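Local coordinates for two-domain protein containing predicted PHP-like metal-dependent phosphoesterase (Bacteroides vulgatus ATCC 8482, PDB 3E38) that probably acts as a zinc-dependent phosphoesterase of the PHP family, holding three zinc ions in one site, and may have 5'-3' exonuclease activity on nucleic acids, at residues B[24-29]-B[91-96]; B[52-57]-B[102-107]; B[132-137]-B[188-193]. All blocks are in the same frame, centred on the assembly; numbering follows the deposited sequence.

Contact 1: residues B[24-29]-B[91-96]; sequences HMHSVF and GSEITR. With ZN (zinc ion), chain I; ZN (zinc ion), chain H.
Glu93 meets His24 and His26 through torsions that send all three side chains to one metal: Glu93 keeps CG anti to its backbone nitrogen (chi1 -168°) and runs extended beyond CG, His24 is likewise anti, and His26 swings CG beside its own nitrogen instead (chi1 -57°). The zinc ion of chain I sits where the three ends converge, 2.2 Å from His24 NE2, 2.2 Å from His26 NE2 and 2.2 Å from Glu93 OE1. The His24 ring stands almost upright to the carboxylate, their planes 84° apart. His24 NE2 and Glu93 OE1 are 3.3 Å apart because they share the metal, not because they bond to each other. The carboxylate is used at both ends, since Glu93 OE2 binds the zinc ion of chain H at 2.2 Å, and a water molecule also joins these two metals.

This is the metal centre of a PHP domain, a distorted beta/alpha barrel whose ligands come from strands and from the loops at their ends: here the loop after strand 17-22 and strand 87-95. Asp194 completes the protein ligands of the first zinc, while His102 and His137 join Glu93 on the second.

A second shell steadies this arrangement. His24 ND1, on the side of the ring away from the metal, is hydrogen-bonded to Glu167, which fixes the ring's rotation and would probably strengthen NE2 as a donor to zinc. The Thr95 hydroxyl gives a 2.9 Å hydrogen bond to the carbonyl oxygen of Glu93, approaching from above the carbonyl plane, and is also bonded to His56. Further along the loop, Ser27 OG accepts from Phe29 N at 3.3 Å, forming an ST turn.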
loop_
_atom_site.group_PDB
_atom_site.type_symbol
_atom_site.label_atom_id
_atom_site.label_comp_id
_atom_site.label_asym_id
_atom_site.label_seq_id
_atom_site.Cartn_x
_atom_site.Cartn_y
_atom_site.Cartn_z
ATOM N N HIS B 24 -8.839 -3.500 -26.039
ATOM C CA HIS B 24 -7.947 -2.514 -26.658
ATOM C C HIS B 24 -6.650 -2.365 -25.896
ATOM O O HIS B 24 -6.589 -1.866 -24.784
ATOM C CB HIS B 24 -8.674 -1.167 -26.693
ATOM C CG HIS B 24 -8.007 -0.111 -27.505
ATOM N ND1 HIS B 24 -8.693 0.997 -27.953
ATOM C CD2 HIS B 24 -6.761 -0.017 -28.016
ATOM C CE1 HIS B 24 -7.886 1.755 -28.668
ATOM N NE2 HIS B 24 -6.705 1.168 -28.721
HETATM N N MSE B 25 -5.600 -2.841 -26.522
HETATM C CA MSE B 25 -4.287 -2.771 -25.932
HETATM C C MSE B 25 -3.223 -3.006 -26.980
HETATM O O MSE B 25 -3.526 -3.468 -28.085
HETATM C CB MSE B 25 -4.180 -3.794 -24.817
HETATM C CG MSE B 25 -4.210 -5.209 -25.280
HETATM SE SE MSE B 25 -4.367 -6.471 -23.788
HETATM C CE MSE B 25 -6.030 -5.830 -23.121
ATOM N N HIS B 26 -1.987 -2.763 -26.553
ATOM C CA HIS B 26 -0.803 -2.795 -27.414
ATOM C C HIS B 26 0.436 -3.444 -26.879
ATOM O O HIS B 26 0.640 -3.516 -25.692
ATOM C CB HIS B 26 -0.446 -1.366 -27.786
ATOM C CG HIS B 26 -1.570 -0.642 -28.448
ATOM N ND1 HIS B 26 -1.746 -0.619 -29.815
ATOM C CD2 HIS B 26 -2.597 0.055 -27.919
ATOM C CE1 HIS B 26 -2.819 0.100 -30.098
ATOM N NE2 HIS B 26 -3.343 0.534 -28.959
ATOM N N SER B 27 1.222 -3.966 -27.824
ATOM C CA SER B 27 2.509 -4.616 -27.534
ATOM C C SER B 27 3.577 -3.966 -28.407
ATOM O O SER B 27 3.308 -3.039 -29.134
ATOM C CB SER B 27 2.489 -6.128 -27.766
ATOM O OG SER B 27 2.569 -6.516 -29.151
ATOM N N VAL B 28 4.796 -4.450 -28.289
ATOM C CA VAL B 28 5.909 -3.916 -29.052
ATOM C C VAL B 28 5.762 -4.141 -30.585
ATOM O O VAL B 28 6.612 -3.708 -31.377
ATOM C CB VAL B 28 7.275 -4.587 -28.594
ATOM C CG1 VAL B 28 7.699 -4.086 -27.217
ATOM C CG2 VAL B 28 7.187 -6.083 -28.654
ATOM N N PHE B 29 4.685 -4.838 -30.963
ATOM C CA PHE B 29 4.402 -5.209 -32.357
ATOM C C PHE B 29 3.663 -4.052 -33.019
ATOM O O PHE B 29 3.427 -4.039 -34.213
ATOM C CB PHE B 29 3.740 -6.584 -32.467
ATOM C CG PHE B 29 4.731 -7.740 -32.348
ATOM C CD1 PHE B 29 5.141 -8.211 -31.123
ATOM C CD2 PHE B 29 5.216 -8.365 -33.462
ATOM C CE1 PHE B 29 6.066 -9.229 -31.020
ATOM C CE2 PHE B 29 6.156 -9.380 -33.380
ATOM C CZ PHE B 29 6.561 -9.828 -32.136
ATOM N N GLY B 91 -7.854 -8.904 -32.946
ATOM C CA GLY B 91 -8.287 -7.570 -33.322
ATOM C C GLY B 91 -7.122 -6.708 -33.678
ATOM O O GLY B 91 -5.930 -7.095 -33.506
ATOM N N SER B 92 -7.528 -5.533 -34.141
ATOM C CA SER B 92 -6.639 -4.494 -34.614
ATOM C C SER B 92 -7.256 -3.126 -34.548
ATOM O O SER B 92 -8.498 -2.939 -34.574
ATOM C CB SER B 92 -6.250 -4.726 -36.091
ATOM O OG SER B 92 -5.543 -5.952 -36.297
ATOM N N GLU B 93 -6.334 -2.175 -34.570
ATOM C CA GLU B 93 -6.640 -0.755 -34.524
ATOM C C GLU B 93 -6.337 -0.011 -35.819
ATOM O O GLU B 93 -5.180 0.208 -36.201
ATOM C CB GLU B 93 -5.910 -0.059 -33.351
ATOM C CG GLU B 93 -6.483 1.345 -33.158
ATOM C CD GLU B 93 -5.873 2.098 -32.028
ATOM O OE1 GLU B 93 -4.853 1.730 -31.364
ATOM O OE2 GLU B 93 -6.478 3.088 -31.771
ATOM N N ILE B 94 -7.428 0.392 -36.457
ATOM C CA ILE B 94 -7.411 1.156 -37.727
ATOM C C ILE B 94 -7.233 2.570 -37.229
ATOM O O ILE B 94 -8.101 3.151 -36.595
ATOM C CB ILE B 94 -8.700 0.988 -38.569
ATOM C CG1 ILE B 94 -8.999 -0.487 -38.807
ATOM C CG2 ILE B 94 -8.612 1.761 -39.876
ATOM C CD1 ILE B 94 -10.477 -0.771 -39.253
ATOM N N THR B 95 -6.028 3.048 -37.478
ATOM C CA THR B 95 -5.501 4.280 -36.979
ATOM C C THR B 95 -5.411 5.264 -38.107
ATOM O O THR B 95 -4.564 5.156 -38.988
ATOM C CB THR B 95 -4.050 4.039 -36.408
ATOM O OG1 THR B 95 -3.992 2.831 -35.613
ATOM C CG2 THR B 95 -3.585 5.219 -35.596
ATOM N N ARG B 96 -6.319 6.213 -38.091
ATOM C CA ARG B 96 -6.336 7.276 -39.081
ATOM C C ARG B 96 -6.550 8.652 -38.456
ATOM O O ARG B 96 -6.849 8.793 -37.302
ATOM C CB ARG B 96 -7.461 7.007 -40.064
ATOM C CG ARG B 96 -7.328 5.655 -40.730
ATOM C CD ARG B 96 -6.239 5.662 -41.807
ATOM N NE ARG B 96 -6.178 4.361 -42.469
ATOM C CZ ARG B 96 -5.975 4.194 -43.771
ATOM N NH1 ARG B 96 -5.859 5.244 -44.567
ATOM N NH2 ARG B 96 -5.967 2.973 -44.288
HETATM ZN ZN ZN I . -4.820 2.178 -29.187
HETATM ZN ZN ZN H . -5.969 5.056 -30.917
HETATM O O HOH W 1 -6.037 3.869 -29.552
#

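Contact 2: residues B[52-57]-B[102-107]; sequences SLTEHI and HFNAIF. With ZN (zinc ion), chain H; ZN (zinc ion), chain J.
Thr54 and Asn104 face one another inside the barrel of the PHP domain, from strands 50-56 and 102-106, which are separated in the sheet by strand 87-95. The sheet curls enough to bring their CA atoms within 7.1 Å, and here packing is close. The Asn104 side chain crosses that of Thr54 at about a right angle, its ND2 lying 3.3 Å from Thr54 CB and 3.4 Å from Thr54 CG2. Thr54 OG1, set between the backbone nitrogen and the carbonyl carbon (chi1 68°), is hydrogen-bonded to Met25 N, while Asn104 OD1 accepts a hydrogen bond from Asn136 ND2. Replacing Asn104 with an alanine would probably open a gap beside Thr54 and deprive the Asn136 amide of an acceptor, letting it turn more freely near the metals.

One step along, the branch methyl of Ile106 fills the angle between two hydroxyl-bearing residues: CG2 is 3.6 Å from Ser52 OG and 4.1 Å from Thr54 CG2. Ser52 OG spends its polarity elsewhere, on the carbonyl oxygen of Ile89.

Toward the metal end the two segments draw apart. His56 and His102 do not touch, their ND1 atoms being 4.9 Å from each other, and each turns to a different metal: His56 NE2 binds the zinc ion of chain J at 2.1 Å, and His102 ND1 binds that of chain H at 2.3 Å.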
loop_
_atom_site.group_PDB
_atom_site.type_symbol
_atom_site.label_atom_id
_atom_site.label_comp_id
_atom_site.label_asym_id
_atom_site.label_seq_id
_atom_site.Cartn_x
_atom_site.Cartn_y
_atom_site.Cartn_z
ATOM N N SER B 52 -8.256 -8.432 -26.133
ATOM C CA SER B 52 -7.930 -8.338 -27.530
ATOM C C SER B 52 -6.697 -7.445 -27.669
ATOM O O SER B 52 -6.754 -6.259 -27.328
ATOM C CB SER B 52 -9.112 -7.745 -28.313
ATOM O OG SER B 52 -8.871 -7.733 -29.716
ATOM N N LEU B 53 -5.600 -8.035 -28.129
ATOM C CA LEU B 53 -4.366 -7.294 -28.424
ATOM C C LEU B 53 -4.609 -6.680 -29.807
ATOM O O LEU B 53 -4.594 -7.365 -30.847
ATOM C CB LEU B 53 -3.157 -8.211 -28.371
ATOM C CG LEU B 53 -1.732 -7.662 -28.395
ATOM C CD1 LEU B 53 -1.534 -6.513 -27.437
ATOM C CD2 LEU B 53 -0.745 -8.811 -28.076
ATOM N N THR B 54 -4.917 -5.385 -29.781
ATOM C CA THR B 54 -5.327 -4.647 -30.952
ATOM C C THR B 54 -4.261 -3.689 -31.418
ATOM O O THR B 54 -4.358 -2.496 -31.215
ATOM C CB THR B 54 -6.613 -3.861 -30.668
ATOM O OG1 THR B 54 -6.335 -2.816 -29.729
ATOM C CG2 THR B 54 -7.698 -4.784 -30.146
ATOM N N GLU B 55 -3.278 -4.239 -32.116
ATOM C CA GLU B 55 -2.156 -3.459 -32.647
ATOM C C GLU B 55 -2.639 -2.476 -33.722
ATOM O O GLU B 55 -3.634 -2.687 -34.432
ATOM C CB GLU B 55 -1.041 -4.331 -33.245
ATOM C CG GLU B 55 -0.518 -5.563 -32.447
ATOM C CD GLU B 55 0.155 -5.300 -31.117
ATOM O OE1 GLU B 55 0.276 -4.138 -30.670
ATOM O OE2 GLU B 55 0.585 -6.312 -30.502
ATOM N N HIS B 56 -1.923 -1.366 -33.801
ATOM C CA HIS B 56 -2.165 -0.398 -34.853
ATOM C C HIS B 56 -1.787 -1.099 -36.139
ATOM O O HIS B 56 -0.761 -1.790 -36.220
ATOM C CB HIS B 56 -1.272 0.852 -34.738
ATOM C CG HIS B 56 -1.551 1.706 -33.550
ATOM N ND1 HIS B 56 -2.635 2.558 -33.489
ATOM C CD2 HIS B 56 -0.874 1.871 -32.394
ATOM C CE1 HIS B 56 -2.625 3.191 -32.333
ATOM N NE2 HIS B 56 -1.570 2.786 -31.644
ATOM N N ILE B 57 -2.615 -0.884 -37.143
ATOM C CA ILE B 57 -2.369 -1.389 -38.464
ATOM C C ILE B 57 -1.343 -0.453 -39.093
ATOM O O ILE B 57 -0.287 -0.894 -39.559
ATOM C CB ILE B 57 -3.671 -1.428 -39.356
ATOM C CG1 ILE B 57 -4.636 -2.521 -38.842
ATOM C CG2 ILE B 57 -3.305 -1.603 -40.846
ATOM C CD1 ILE B 57 -4.149 -3.970 -39.058
ATOM N N HIS B 102 -9.743 6.955 -35.012
ATOM C CA HIS B 102 -9.299 5.571 -34.723
ATOM C C HIS B 102 -10.445 4.684 -34.327
ATOM O O HIS B 102 -11.252 5.046 -33.470
ATOM C CB HIS B 102 -8.338 5.537 -33.533
ATOM C CG HIS B 102 -7.104 6.361 -33.694
ATOM N ND1 HIS B 102 -5.982 6.154 -32.928
ATOM C CD2 HIS B 102 -6.808 7.384 -34.527
ATOM C CE1 HIS B 102 -5.047 7.024 -33.276
ATOM N NE2 HIS B 102 -5.516 7.769 -34.254
ATOM N N PHE B 103 -10.506 3.513 -34.949
ATOM C CA PHE B 103 -11.487 2.456 -34.630
ATOM C C PHE B 103 -10.794 1.123 -34.393
ATOM O O PHE B 103 -9.807 0.821 -34.996
ATOM C CB PHE B 103 -12.457 2.189 -35.766
ATOM C CG PHE B 103 -13.542 3.253 -35.968
ATOM C CD1 PHE B 103 -13.222 4.556 -36.239
ATOM C CD2 PHE B 103 -14.893 2.894 -35.920
ATOM C CE1 PHE B 103 -14.213 5.512 -36.406
ATOM C CE2 PHE B 103 -15.882 3.832 -36.070
ATOM C CZ PHE B 103 -15.543 5.149 -36.319
ATOM N N ASN B 104 -11.395 0.314 -33.537
ATOM C CA ASN B 104 -10.989 -1.072 -33.359
ATOM C C ASN B 104 -11.970 -2.003 -34.031
ATOM O O ASN B 104 -13.169 -1.820 -33.968
ATOM C CB ASN B 104 -10.830 -1.459 -31.911
ATOM C CG ASN B 104 -9.470 -1.116 -31.371
ATOM O OD1 ASN B 104 -8.743 -0.320 -31.948
ATOM N ND2 ASN B 104 -9.109 -1.741 -30.262
ATOM N N ALA B 105 -11.384 -2.965 -34.729
ATOM C CA ALA B 105 -12.065 -4.060 -35.405
ATOM C C ALA B 105 -11.689 -5.295 -34.607
ATOM O O ALA B 105 -10.520 -5.657 -34.554
ATOM C CB ALA B 105 -11.607 -4.181 -36.856
ATOM N N ILE B 106 -12.664 -5.884 -33.921
ATOM C CA ILE B 106 -12.405 -7.111 -33.172
ATOM C C ILE B 106 -13.264 -8.249 -33.733
ATOM O O ILE B 106 -14.205 -8.078 -34.534
ATOM C CB ILE B 106 -12.514 -6.932 -31.616
ATOM C CG1 ILE B 106 -13.955 -6.679 -31.172
ATOM C CG2 ILE B 106 -11.572 -5.766 -31.147
ATOM C CD1 ILE B 106 -14.152 -6.667 -29.690
ATOM N N PHE B 107 -12.833 -9.435 -33.355
ATOM C CA PHE B 107 -13.414 -10.683 -33.867
ATOM C C PHE B 107 -13.012 -10.867 -35.326
ATOM O O PHE B 107 -13.699 -11.431 -36.145
ATOM C CB PHE B 107 -14.924 -10.785 -33.616
ATOM C CG PHE B 107 -15.252 -11.081 -32.170
ATOM C CD1 PHE B 107 -15.045 -12.344 -31.668
ATOM C CD2 PHE B 107 -15.644 -10.087 -31.300
ATOM C CE1 PHE B 107 -15.297 -12.617 -30.373
ATOM C CE2 PHE B 107 -15.924 -10.355 -29.979
ATOM C CZ PHE B 107 -15.740 -11.620 -29.510
HETATM ZN ZN ZN H . -5.969 5.056 -30.917
HETATM ZN ZN ZN J . -0.831 3.377 -29.723
HETATM O O HOH W 1 -6.037 3.869 -29.552
#

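Contact 3: residues B[132-137]-B[188-193]; sequences FMFWNH and TMIGTS. With ZN (zinc ion), chain H.
Phe134 and Ile190 pack at about a right angle, with Ile190 CG2 over one face of the phenyl ring, displaced toward its rim and 4.2 Å from Phe134 CE1. The phenylalanine achieves this by placing CG between its backbone nitrogen and carbonyl carbon (chi1 60°). Ile190 answers with CG1 beside its own nitrogen, which leaves the branch methyl CG2 anti to that nitrogen and directed at the ring. Its other arm reaches the neighbouring aromatic, bringing CD1 to 4.5 Å from Phe132 CE1, so one isoleucine serves two rings.

Phe132 takes another rotamer, with CG anti to its nitrogen (chi1 180°). This carries the ring out toward Thr188, which it meets with its edge: CZ is 3.8 Å from Thr188 CB, which lies in the ring plane, and 4.1 Å from Thr188 CG2. The threonine hydroxyl is hydrogen-bonded to the carbonyl oxygen of Leu230, in helix 223-231, whose side chains also pack on Phe132 and Ile190.

Beyond these rings, His137 has Asn136 CB over one face of its imidazole, 3.7 Å above the plane, and binds the zinc ion of chain H through NE2 at 2.2 Å. The short strand segments 132-135 and 188-192 are parted in the sheet by strand 165-170 and run 74° apart, enclosing a largely apolar packing layer, with the metal ligand His137 in the loop that follows, as expected of the curled PHP barrel.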
loop_
_atom_site.group_PDB
_atom_site.type_symbol
_atom_site.label_atom_id
_atom_site.label_comp_id
_atom_site.label_asym_id
_atom_site.label_seq_id
_atom_site.Cartn_x
_atom_site.Cartn_y
_atom_site.Cartn_z
ATOM N N PHE B 132 -16.600 -7.014 -35.133
ATOM C CA PHE B 132 -17.322 -6.101 -34.229
ATOM C C PHE B 132 -16.438 -4.855 -34.161
ATOM O O PHE B 132 -15.243 -4.916 -33.861
ATOM C CB PHE B 132 -17.606 -6.699 -32.869
ATOM C CG PHE B 132 -18.337 -5.763 -31.935
ATOM C CD1 PHE B 132 -17.614 -4.867 -31.117
ATOM C CD2 PHE B 132 -19.740 -5.789 -31.840
ATOM C CE1 PHE B 132 -18.272 -3.998 -30.240
ATOM C CE2 PHE B 132 -20.417 -4.924 -30.957
ATOM C CZ PHE B 132 -19.667 -4.026 -30.143
HETATM N N MSE B 133 -17.033 -3.738 -34.552
HETATM C CA MSE B 133 -16.291 -2.478 -34.709
HETATM C C MSE B 133 -16.727 -1.368 -33.806
HETATM O O MSE B 133 -17.910 -1.051 -33.710
HETATM C CB MSE B 133 -16.416 -1.997 -36.169
HETATM C CG MSE B 133 -15.522 -2.837 -37.126
HETATM SE SE MSE B 133 -15.992 -2.682 -38.986
HETATM C CE MSE B 133 -17.591 -3.789 -39.019
ATOM N N PHE B 134 -15.749 -0.739 -33.168
ATOM C CA PHE B 134 -16.075 0.412 -32.341
ATOM C C PHE B 134 -15.126 1.598 -32.467
ATOM O O PHE B 134 -13.963 1.466 -32.750
ATOM C CB PHE B 134 -16.275 -0.002 -30.881
ATOM C CG PHE B 134 -15.069 -0.649 -30.240
ATOM C CD1 PHE B 134 -14.108 0.124 -29.599
ATOM C CD2 PHE B 134 -14.923 -2.032 -30.250
ATOM C CE1 PHE B 134 -13.005 -0.484 -28.966
ATOM C CE2 PHE B 134 -13.836 -2.650 -29.620
ATOM C CZ PHE B 134 -12.869 -1.865 -28.980
ATOM N N TRP B 135 -15.709 2.780 -32.325
ATOM C CA TRP B 135 -14.961 4.035 -32.325
ATOM C C TRP B 135 -14.144 4.199 -31.017
ATOM O O TRP B 135 -14.677 4.151 -29.893
ATOM C CB TRP B 135 -15.937 5.184 -32.565
ATOM C CG TRP B 135 -15.337 6.515 -32.688
ATOM C CD1 TRP B 135 -14.034 6.819 -32.935
ATOM C CD2 TRP B 135 -16.053 7.758 -32.704
ATOM N NE1 TRP B 135 -13.876 8.180 -33.048
ATOM C CE2 TRP B 135 -15.106 8.779 -32.917
ATOM C CE3 TRP B 135 -17.393 8.098 -32.547
ATOM C CZ2 TRP B 135 -15.459 10.129 -32.958
ATOM C CZ3 TRP B 135 -17.753 9.424 -32.616
ATOM C CH2 TRP B 135 -16.783 10.432 -32.810
ATOM N N ASN B 136 -12.833 4.373 -31.197
ATOM C CA ASN B 136 -11.915 4.603 -30.081
ATOM C C ASN B 136 -11.749 6.077 -29.693
ATOM O O ASN B 136 -11.680 6.964 -30.527
ATOM C CB ASN B 136 -10.509 4.037 -30.361
ATOM C CG ASN B 136 -10.514 2.582 -30.721
ATOM O OD1 ASN B 136 -11.394 1.829 -30.319
ATOM N ND2 ASN B 136 -9.528 2.176 -31.502
ATOM N N HIS B 137 -11.641 6.291 -28.382
ATOM C CA HIS B 137 -11.379 7.602 -27.806
ATOM C C HIS B 137 -11.886 8.759 -28.651
ATOM O O HIS B 137 -11.115 9.546 -29.147
ATOM C CB HIS B 137 -9.874 7.778 -27.518
ATOM C CG HIS B 137 -8.957 7.289 -28.599
ATOM N ND1 HIS B 137 -8.783 7.953 -29.794
ATOM C CD2 HIS B 137 -8.105 6.233 -28.627
ATOM C CE1 HIS B 137 -7.894 7.306 -30.522
ATOM N NE2 HIS B 137 -7.484 6.251 -29.846
ATOM N N THR B 188 -23.216 -0.170 -28.433
ATOM C CA THR B 188 -22.583 -0.833 -27.276
ATOM C C THR B 188 -21.563 0.075 -26.627
ATOM O O THR B 188 -20.657 0.522 -27.293
ATOM C CB THR B 188 -21.943 -2.128 -27.702
ATOM O OG1 THR B 188 -22.982 -2.941 -28.257
ATOM C CG2 THR B 188 -21.257 -2.859 -26.525
HETATM N N MSE B 189 -21.759 0.372 -25.334
HETATM C CA MSE B 189 -20.807 1.196 -24.567
HETATM C C MSE B 189 -19.653 0.316 -24.162
HETATM O O MSE B 189 -19.845 -0.757 -23.604
HETATM C CB MSE B 189 -21.445 1.809 -23.330
HETATM C CG MSE B 189 -22.642 2.679 -23.659
HETATM SE SE MSE B 189 -23.269 3.486 -22.069
HETATM C CE MSE B 189 -25.094 3.969 -22.746
ATOM N N ILE B 190 -18.474 0.801 -24.518
ATOM C CA ILE B 190 -17.204 0.114 -24.312
ATOM C C ILE B 190 -16.231 0.839 -23.399
ATOM O O ILE B 190 -16.123 2.046 -23.392
ATOM C CB ILE B 190 -16.452 -0.125 -25.651
ATOM C CG1 ILE B 190 -17.229 -1.026 -26.591
ATOM C CG2 ILE B 190 -15.079 -0.834 -25.383
ATOM C CD1 ILE B 190 -17.299 -2.481 -26.142
ATOM N N GLY B 191 -15.459 0.058 -22.670
ATOM C CA GLY B 191 -14.413 0.645 -21.859
ATOM C C GLY B 191 -13.150 -0.187 -21.888
ATOM O O GLY B 191 -13.171 -1.389 -21.624
ATOM N N THR B 192 -12.050 0.480 -22.197
ATOM C CA THR B 192 -10.771 -0.214 -22.368
ATOM C C THR B 192 -9.595 0.526 -21.775
ATOM O O THR B 192 -9.704 1.665 -21.367
ATOM C CB THR B 192 -10.485 -0.451 -23.842
ATOM O OG1 THR B 192 -10.171 0.797 -24.440
ATOM C CG2 THR B 192 -11.710 -1.030 -24.556
ATOM N N SER B 193 -8.468 -0.176 -21.733
ATOM C CA SER B 193 -7.254 0.367 -21.164
ATOM C C SER B 193 -6.484 1.131 -22.223
ATOM O O SER B 193 -6.018 2.216 -21.984
ATOM C CB SER B 193 -6.349 -0.723 -20.573
ATOM O OG SER B 193 -5.749 -1.542 -21.551
HETATM ZN ZN ZN H . -5.969 5.056 -30.917
HETATM O O HOH W 1 -6.037 3.869 -29.552
#

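Overall arrangement
The three contacts lie round the inside of the curled sheet, about a trinuclear zinc site. Contacts 1 and 2 have centres about 5 Å apart, and their segments alternate along the chain. Contact 3 follows later in sequence, its centre about 10 Å from that of contact 2 and 13 Å from that of contact 1. All three supply ligands to the zinc ion of chain H, which is 3.6 Å from the zinc of chain I and 5.5 Å from that of chain J. Asn136 of contact 3 ties the group together: besides its bond to contact 2, its ND2 lies 3.2 Å from Glu93 OE2 of contact 1, a probable hydrogen bond to a carboxylate oxygen that also binds zinc.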